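Local coordinates for protein carboxylesterase (Uncultured bacterium, PDB 5GMX) that hydrolyses carboxylic esters as a family VIII carboxylesterase of beta-lactamase-like fold and also acts on oxyimino cephalosporins, at residues Gly82-Ala85 with Leu89-Tyr92; Arg317-Arg322 with Asn335-Gly340; Ala94-Ala97 with Glu102-Ala105. All coordinates share one frame; numbering follows the deposited sequence.

Contact 1: residues Gly82-Ala85 with Leu89-Tyr92; sequences GVLA and LIDY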
loop_
_atom_site.group_PDB
_atom_site.type_symbol
_atom_site.label_atom_id
_atom_site.label_comp_id
_atom_site.label_asym_id
_atom_site.label_seq_id
_atom_site.Cartn_x
_atom_site.Cartn_y
_atom_site.Cartn_z
ATOM N N GLY A 82 -5.622 9.907 5.815
ATOM C CA GLY A 82 -4.948 10.512 6.936
ATOM C C GLY A 82 -4.710 11.987 6.715
ATOM O O GLY A 82 -4.951 12.807 7.613
ATOM N N VAL A 83 -4.266 12.336 5.508
ATOM C CA VAL A 83 -3.947 13.729 5.223
ATOM C C VAL A 83 -5.243 14.514 5.291
ATOM O O VAL A 83 -5.300 15.593 5.903
ATOM C CB VAL A 83 -3.259 13.904 3.852
ATOM C CG1 VAL A 83 -3.205 15.379 3.447
ATOM C CG2 VAL A 83 -1.855 13.284 3.889
ATOM N N LEU A 84 -6.299 13.944 4.710
ATOM C CA LEU A 84 -7.570 14.651 4.687
ATOM C C LEU A 84 -8.127 14.748 6.097
ATOM O O LEU A 84 -8.800 15.725 6.424
ATOM C CB LEU A 84 -8.580 13.960 3.758
ATOM C CG LEU A 84 -8.251 14.049 2.262
ATOM C CD1 LEU A 84 -9.213 13.188 1.462
ATOM C CD2 LEU A 84 -8.286 15.494 1.778
ATOM N N ALA A 85 -7.825 13.759 6.944
ATOM C CA ALA A 85 -8.335 13.835 8.301
ATOM C C ALA A 85 -7.575 14.937 9.025
ATOM O O ALA A 85 -8.145 15.674 9.835
ATOM C CB ALA A 85 -8.195 12.505 9.018
ATOM N N LEU A 89 -11.175 17.505 7.263
ATOM C CA LEU A 89 -12.274 17.146 6.370
ATOM C C LEU A 89 -12.901 15.800 6.754
ATOM O O LEU A 89 -14.051 15.531 6.424
ATOM C CB LEU A 89 -11.794 17.106 4.919
ATOM C CG LEU A 89 -11.411 18.466 4.341
ATOM C CD1 LEU A 89 -10.786 18.301 2.974
ATOM C CD2 LEU A 89 -12.637 19.354 4.264
ATOM N N ILE A 90 -12.143 14.967 7.461
ATOM C CA ILE A 90 -12.635 13.658 7.887
ATOM C C ILE A 90 -12.445 13.450 9.382
ATOM O O ILE A 90 -11.365 13.700 9.909
ATOM C CB ILE A 90 -11.914 12.524 7.147
ATOM C CG1 ILE A 90 -12.114 12.678 5.640
ATOM C CG2 ILE A 90 -12.396 11.161 7.658
ATOM C CD1 ILE A 90 -11.362 11.652 4.798
ATOM N N ASP A 91 -13.502 13.009 10.058
ATOM C CA ASP A 91 -13.419 12.597 11.453
ATOM C C ASP A 91 -13.472 11.076 11.525
ATOM O O ASP A 91 -14.485 10.469 11.184
ATOM C CB ASP A 91 -14.555 13.232 12.266
ATOM C CG ASP A 91 -14.537 12.839 13.748
ATOM O OD1 ASP A 91 -13.768 11.936 14.175
ATOM O OD2 ASP A 91 -15.309 13.466 14.503
ATOM N N TYR A 92 -12.397 10.465 12.018
ATOM C CA TYR A 92 -12.318 9.005 12.079
ATOM C C TYR A 92 -13.468 8.397 12.876
ATOM O O TYR A 92 -13.878 7.270 12.622
ATOM C CB TYR A 92 -10.993 8.564 12.692
ATOM C CG TYR A 92 -9.853 8.607 11.725
ATOM C CD1 TYR A 92 -9.833 7.767 10.621
ATOM C CD2 TYR A 92 -8.796 9.492 11.902
ATOM C CE1 TYR A 92 -8.795 7.803 9.727
ATOM C CE2 TYR A 92 -7.742 9.532 11.006
ATOM C CZ TYR A 92 -7.748 8.679 9.918
ATOM O OH TYR A 92 -6.714 8.693 9.008
#
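Leu84 and Ala85, in the last turn of helix 72-86, are met by the chain that folds back as Leu89-Tyr92. The reversal is fixed by one backbone bond, from Leu89 N to Leu84 O at 3.1 Å, a bond spanning five residues by which the chain turns back at the helix C-terminus. Just past it, Ala85 CA lies 3.4 Å from Ile90 O in a CA-H...O contact, and these two residues are the pair whose CA atoms are nearest across the two segments. Ile90 turns its CG1 branch beside its own backbone N (chi1 -59°) and carries it on extended, which lays CD1 against Leu84 CB at 3.8 Å. Leu89, itself exposed, meets the buried Leu84 through one methyl each, CD1 to CD2, at 3.9 Å. In Tyr92 CG sits beside the backbone N (chi1 -80°), which brings the far end of the ring to the helix, and CE2 comes to 3.6 Å from Ala85 CB, the methyl lying oblique to the ring. Its phenol oxygen reaches farther up the helix, where OH stands 3.3 Å from Gly82 CA. Apolar packing continues beyond the two segments: helix 165-175 meets Leu84 and Ile90 through Ala173 and Val172, while helix 113-117 packs against Ile90 and Tyr92 through Val113, so this turn joins the end of helix 72-86 to two other helices.

Contact 2: residues Arg317-Arg322 with Asn335-Gly340; sequences RMRWSR and NPDAFG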
loop_
_atom_site.group_PDB
_atom_site.type_symbol
_atom_site.label_atom_id
_atom_site.label_comp_id
_atom_site.label_asym_id
_atom_site.label_seq_id
_atom_site.Cartn_x
_atom_site.Cartn_y
_atom_site.Cartn_z
ATOM N N ARG A 317 -3.901 -13.481 13.256
ATOM C CA ARG A 317 -4.184 -12.287 14.034
ATOM C C ARG A 317 -3.550 -11.065 13.360
ATOM O O ARG A 317 -2.334 -10.983 13.230
ATOM C CB ARG A 317 -3.666 -12.423 15.457
ATOM C CG ARG A 317 -4.249 -13.565 16.240
ATOM C CD ARG A 317 -3.805 -13.474 17.689
ATOM N NE ARG A 317 -4.399 -12.322 18.361
ATOM C CZ ARG A 317 -3.735 -11.503 19.172
ATOM N NH1 ARG A 317 -2.443 -11.699 19.402
ATOM N NH2 ARG A 317 -4.361 -10.483 19.745
HETATM N N MSE A 318 -4.380 -10.128 12.918
HETATM C CA MSE A 318 -3.898 -8.890 12.344
HETATM C C MSE A 318 -4.113 -7.775 13.339
HETATM O O MSE A 318 -5.143 -7.726 14.037
HETATM C CB MSE A 318 -4.604 -8.577 11.026
HETATM C CG MSE A 318 -4.401 -9.624 9.956
HETATM SE SE MSE A 318 -2.512 -9.642 9.394
HETATM C CE MSE A 318 -2.457 -7.890 8.521
ATOM N N ARG A 319 -3.116 -6.900 13.407
ATOM C CA ARG A 319 -3.163 -5.709 14.233
ATOM C C ARG A 319 -3.392 -4.490 13.341
ATOM O O ARG A 319 -2.449 -3.929 12.777
ATOM C CB ARG A 319 -1.873 -5.571 15.037
ATOM C CG ARG A 319 -1.919 -4.489 16.083
ATOM C CD ARG A 319 -0.609 -4.419 16.828
ATOM N NE ARG A 319 -0.523 -3.203 17.627
ATOM C CZ ARG A 319 0.589 -2.509 17.814
ATOM N NH1 ARG A 319 1.731 -2.909 17.262
ATOM N NH2 ARG A 319 0.558 -1.417 18.565
ATOM N N TRP A 320 -4.657 -4.098 13.214
ATOM C CA TRP A 320 -5.067 -3.045 12.293
ATOM C C TRP A 320 -5.199 -1.680 12.958
ATOM O O TRP A 320 -5.809 -1.539 14.047
ATOM C CB TRP A 320 -6.416 -3.390 11.642
ATOM C CG TRP A 320 -6.415 -4.550 10.694
ATOM C CD1 TRP A 320 -7.073 -5.741 10.859
ATOM C CD2 TRP A 320 -5.766 -4.626 9.420
ATOM N NE1 TRP A 320 -6.861 -6.555 9.775
ATOM C CE2 TRP A 320 -6.060 -5.901 8.877
ATOM C CE3 TRP A 320 -4.960 -3.749 8.685
ATOM C CZ2 TRP A 320 -5.576 -6.315 7.639
ATOM C CZ3 TRP A 320 -4.479 -4.163 7.454
ATOM C CH2 TRP A 320 -4.788 -5.437 6.944
ATOM N N SER A 321 -4.646 -0.680 12.273
ATOM C CA SER A 321 -4.922 0.716 12.565
ATOM C C SER A 321 -5.886 1.253 11.506
ATOM O O SER A 321 -6.534 0.478 10.797
ATOM C CB SER A 321 -3.629 1.539 12.592
ATOM O OG SER A 321 -3.020 1.586 11.313
ATOM N N ARG A 322 -5.949 2.572 11.352
ATOM C CA ARG A 322 -6.829 3.153 10.346
ATOM C C ARG A 322 -6.212 3.046 8.953
ATOM O O ARG A 322 -5.907 4.051 8.314
ATOM C CB ARG A 322 -7.151 4.610 10.673
ATOM C CG ARG A 322 -8.128 4.785 11.835
ATOM C CD ARG A 322 -7.425 4.972 13.161
ATOM N NE ARG A 322 -8.406 5.105 14.227
ATOM C CZ ARG A 322 -8.743 6.253 14.796
ATOM N NH1 ARG A 322 -8.145 7.377 14.424
ATOM N NH2 ARG A 322 -9.663 6.273 15.754
ATOM N N ASN A 335 11.067 -1.820 16.288
ATOM C CA ASN A 335 10.128 -0.896 16.926
ATOM C C ASN A 335 8.727 -1.512 16.887
ATOM O O ASN A 335 8.163 -1.728 15.806
ATOM C CB ASN A 335 10.166 0.488 16.247
ATOM C CG ASN A 335 9.159 1.481 16.839
ATOM O OD1 ASN A 335 8.499 1.209 17.845
ATOM N ND2 ASN A 335 9.050 2.650 16.207
ATOM N N PRO A 336 8.165 -1.815 18.072
ATOM C CA PRO A 336 6.859 -2.488 18.159
ATOM C C PRO A 336 5.705 -1.659 17.586
ATOM O O PRO A 336 4.671 -2.230 17.256
ATOM C CB PRO A 336 6.672 -2.710 19.671
ATOM C CG PRO A 336 7.526 -1.674 20.316
ATOM C CD PRO A 336 8.726 -1.519 19.403
ATOM N N ASP A 337 5.888 -0.346 17.456
ATOM C CA ASP A 337 4.842 0.527 16.928
ATOM C C ASP A 337 5.099 1.007 15.490
ATOM O O ASP A 337 4.496 1.981 15.032
ATOM C CB ASP A 337 4.652 1.725 17.856
ATOM C CG ASP A 337 4.062 1.323 19.198
ATOM O OD1 ASP A 337 3.375 0.274 19.253
ATOM O OD2 ASP A 337 4.274 2.058 20.190
ATOM N N ALA A 338 5.986 0.314 14.785
ATOM C CA ALA A 338 6.195 0.554 13.367
ATOM C C ALA A 338 4.915 0.257 12.588
ATOM O O ALA A 338 4.107 -0.589 12.995
ATOM C CB ALA A 338 7.347 -0.295 12.850
ATOM N N PHE A 339 4.694 0.974 11.490
ATOM C CA PHE A 339 3.464 0.729 10.717
ATOM C C PHE A 339 3.762 0.764 9.228
ATOM O O PHE A 339 4.678 1.460 8.787
ATOM C CB PHE A 339 2.381 1.762 11.062
ATOM C CG PHE A 339 2.763 3.171 10.715
ATOM C CD1 PHE A 339 3.490 3.949 11.609
ATOM C CD2 PHE A 339 2.405 3.719 9.489
ATOM C CE1 PHE A 339 3.849 5.247 11.284
ATOM C CE2 PHE A 339 2.758 5.019 9.160
ATOM C CZ PHE A 339 3.485 5.784 10.058
ATOM N N GLY A 340 2.987 0.036 8.445
ATOM C CA GLY A 340 3.177 0.061 7.014
ATOM C C GLY A 340 2.194 -0.840 6.313
ATOM O O GLY A 340 1.109 -1.093 6.818
#
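Arg319 presents the edge of its guanidinium to the turn at Pro336 and Asp337, which takes up both terminal nitrogens. NH1 gives a hydrogen bond to Pro336 O at 3.0 Å, with the acceptor almost in the guanidinium plane and the donor tilted 19° from the plane of the carbonyl. NH2 faces the carboxylate of Asp337, where the distance to OD1 is 3.4 Å; the hydrogen bond within this salt bridge is nearly straight but long and weak, and the two flat groups are turned 51° apart. The side chain gets there because CG stands anti to the backbone N (chi1 -171°) and the chain stays extended as far as NE, spanning the gap between the strand and the turn. Its stronger partner is Glu305, which holds NE, and Asn327 O is a second acceptor for NH1, so several groups fix the rotation of the guanidinium. The receiving loop has its own internal bonds: a type I turn runs from Asn335 to Ala338, closed by Ala338 N to Asn335 O at 3.2 Å. Inside it Asn335 forms an Asx turn, its OD1 accepting from Asp337 N at 3.1 Å. Arg319 thus ties strand 317-320, which pairs with strand 307-310 in a small two-stranded sheet, to the turn leading into strand 339-342 of the large antiparallel sheet, with strand 325-326 beside both segments.

Contact 3: residues Ala94-Ala97 with Glu102-Ala105; sequences ARVA and EFAA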
loop_
_atom_site.group_PDB
_atom_site.type_symbol
_atom_site.label_atom_id
_atom_site.label_comp_id
_atom_site.label_asym_id
_atom_site.label_seq_id
_atom_site.Cartn_x
_atom_site.Cartn_y
_atom_site.Cartn_z
ATOM N N ALA A 94 -16.522 9.643 12.971
ATOM C CA ALA A 94 -17.801 9.927 12.328
ATOM C C ALA A 94 -18.276 8.758 11.474
ATOM O O ALA A 94 -17.470 7.951 11.013
ATOM C CB ALA A 94 -17.697 11.191 11.473
ATOM N N ARG A 95 -19.588 8.676 11.272
ATOM C CA ARG A 95 -20.175 7.662 10.412
ATOM C C ARG A 95 -19.769 7.900 8.969
ATOM O O ARG A 95 -19.792 9.039 8.502
ATOM C CB ARG A 95 -21.703 7.669 10.518
ATOM C CG ARG A 95 -22.268 7.411 11.914
ATOM C CD ARG A 95 -23.765 7.755 11.965
ATOM N NE ARG A 95 -24.401 7.284 13.195
ATOM C CZ ARG A 95 -24.276 7.874 14.378
ATOM N NH1 ARG A 95 -23.530 8.966 14.508
ATOM N NH2 ARG A 95 -24.891 7.369 15.439
ATOM N N VAL A 96 -19.415 6.824 8.267
ATOM C CA VAL A 96 -19.170 6.886 6.828
ATOM C C VAL A 96 -20.325 7.600 6.114
ATOM O O VAL A 96 -20.100 8.410 5.204
ATOM C CB VAL A 96 -18.999 5.475 6.207
ATOM C CG1 VAL A 96 -18.784 5.574 4.696
ATOM C CG2 VAL A 96 -17.851 4.731 6.856
ATOM N N ALA A 97 -21.557 7.309 6.543
ATOM C CA ALA A 97 -22.751 7.837 5.879
ATOM C C ALA A 97 -22.886 9.354 6.017
ATOM O O ALA A 97 -23.615 9.981 5.250
ATOM C CB ALA A 97 -24.014 7.142 6.416
ATOM N N GLU A 102 -25.347 7.165 0.709
ATOM C CA GLU A 102 -25.778 5.884 0.156
ATOM C C GLU A 102 -25.192 4.696 0.912
ATOM O O GLU A 102 -25.740 3.590 0.877
ATOM C CB GLU A 102 -25.394 5.770 -1.324
ATOM C CG GLU A 102 -25.937 6.872 -2.218
ATOM C CD GLU A 102 -24.952 8.024 -2.429
ATOM O OE1 GLU A 102 -24.207 8.385 -1.488
ATOM O OE2 GLU A 102 -24.933 8.570 -3.553
ATOM N N PHE A 103 -24.088 4.929 1.615
ATOM C CA PHE A 103 -23.433 3.857 2.352
ATOM C C PHE A 103 -24.292 3.375 3.519
ATOM O O PHE A 103 -24.083 2.282 4.039
ATOM C CB PHE A 103 -22.058 4.322 2.857
ATOM C CG PHE A 103 -21.157 3.201 3.307
ATOM C CD1 PHE A 103 -20.362 2.523 2.397
ATOM C CD2 PHE A 103 -21.099 2.840 4.637
ATOM C CE1 PHE A 103 -19.517 1.511 2.806
ATOM C CE2 PHE A 103 -20.260 1.815 5.060
ATOM C CZ PHE A 103 -19.464 1.156 4.142
ATOM N N ALA A 104 -25.259 4.193 3.930
ATOM C CA ALA A 104 -26.099 3.847 5.079
ATOM C C ALA A 104 -27.015 2.640 4.816
ATOM O O ALA A 104 -27.569 2.051 5.749
ATOM C CB ALA A 104 -26.922 5.044 5.489
ATOM N N ALA A 105 -27.161 2.273 3.547
ATOM C CA ALA A 105 -28.016 1.162 3.154
ATOM C C ALA A 105 -27.552 -0.165 3.760
ATOM O O ALA A 105 -26.381 -0.324 4.122
ATOM C CB ALA A 105 -28.060 1.048 1.634
#
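In Val96 CG1 is anti to the backbone N (chi1 178°), and in Phe103 CG is likewise anti to it (chi1 -165°). The result is a CH-pi contact in which Val96 CG1 stands over one face of the Phe103 ring, 3.9 Å from its centroid. The methyl is displaced toward the rim on the CG-CD2 side; it lies 3.6 Å from Phe103 CD2 and is equally near CG. Val96 CB adds to the overlap along the same side of the ring, at 3.7 Å from Phe103 CD2. One residue farther along in each segment, Ala97 and Ala104, the pair with the nearest CA atoms, meet methyl to methyl, CB to CB, at 3.7 Å. The contact is therefore wholly apolar, and it brings the short helix 96-99 together with the 3-10 turn that follows it. Phe103 has further neighbours, a cation-pi partner in Lys108 and the ring of Trp100. Leu116 of helix 113-117 packs on both Val96 and Phe103; the exposed Glu102 forms a salt bridge with Arg175, at the end of helix 165-175.

How the contacts relate
Contacts 1 and 3 follow each other along the chain, separated by Asn93 alone with their centres 15 Å apart, and both pack against helix 113-117. Contact 2 comes much later in the sequence, yet it meets contact 1 where Tyr92 CD2 lies 3.4 Å from Arg322 NH1; their centres are 19 Å apart. Contacts 2 and 3 do not touch, their nearest atoms being about 8 Å apart. Contacts 1 and 2 both lie on elements that lead to the pocket holding phenylmethanesulfonic acid: helix 72-86, ending in contact 1, begins beside Ser71 and carries Lys74, a probable SxxK motif, whereas strand 339-342, entered through contact 2, leads directly to Gly343 and Trp344 of that pocket.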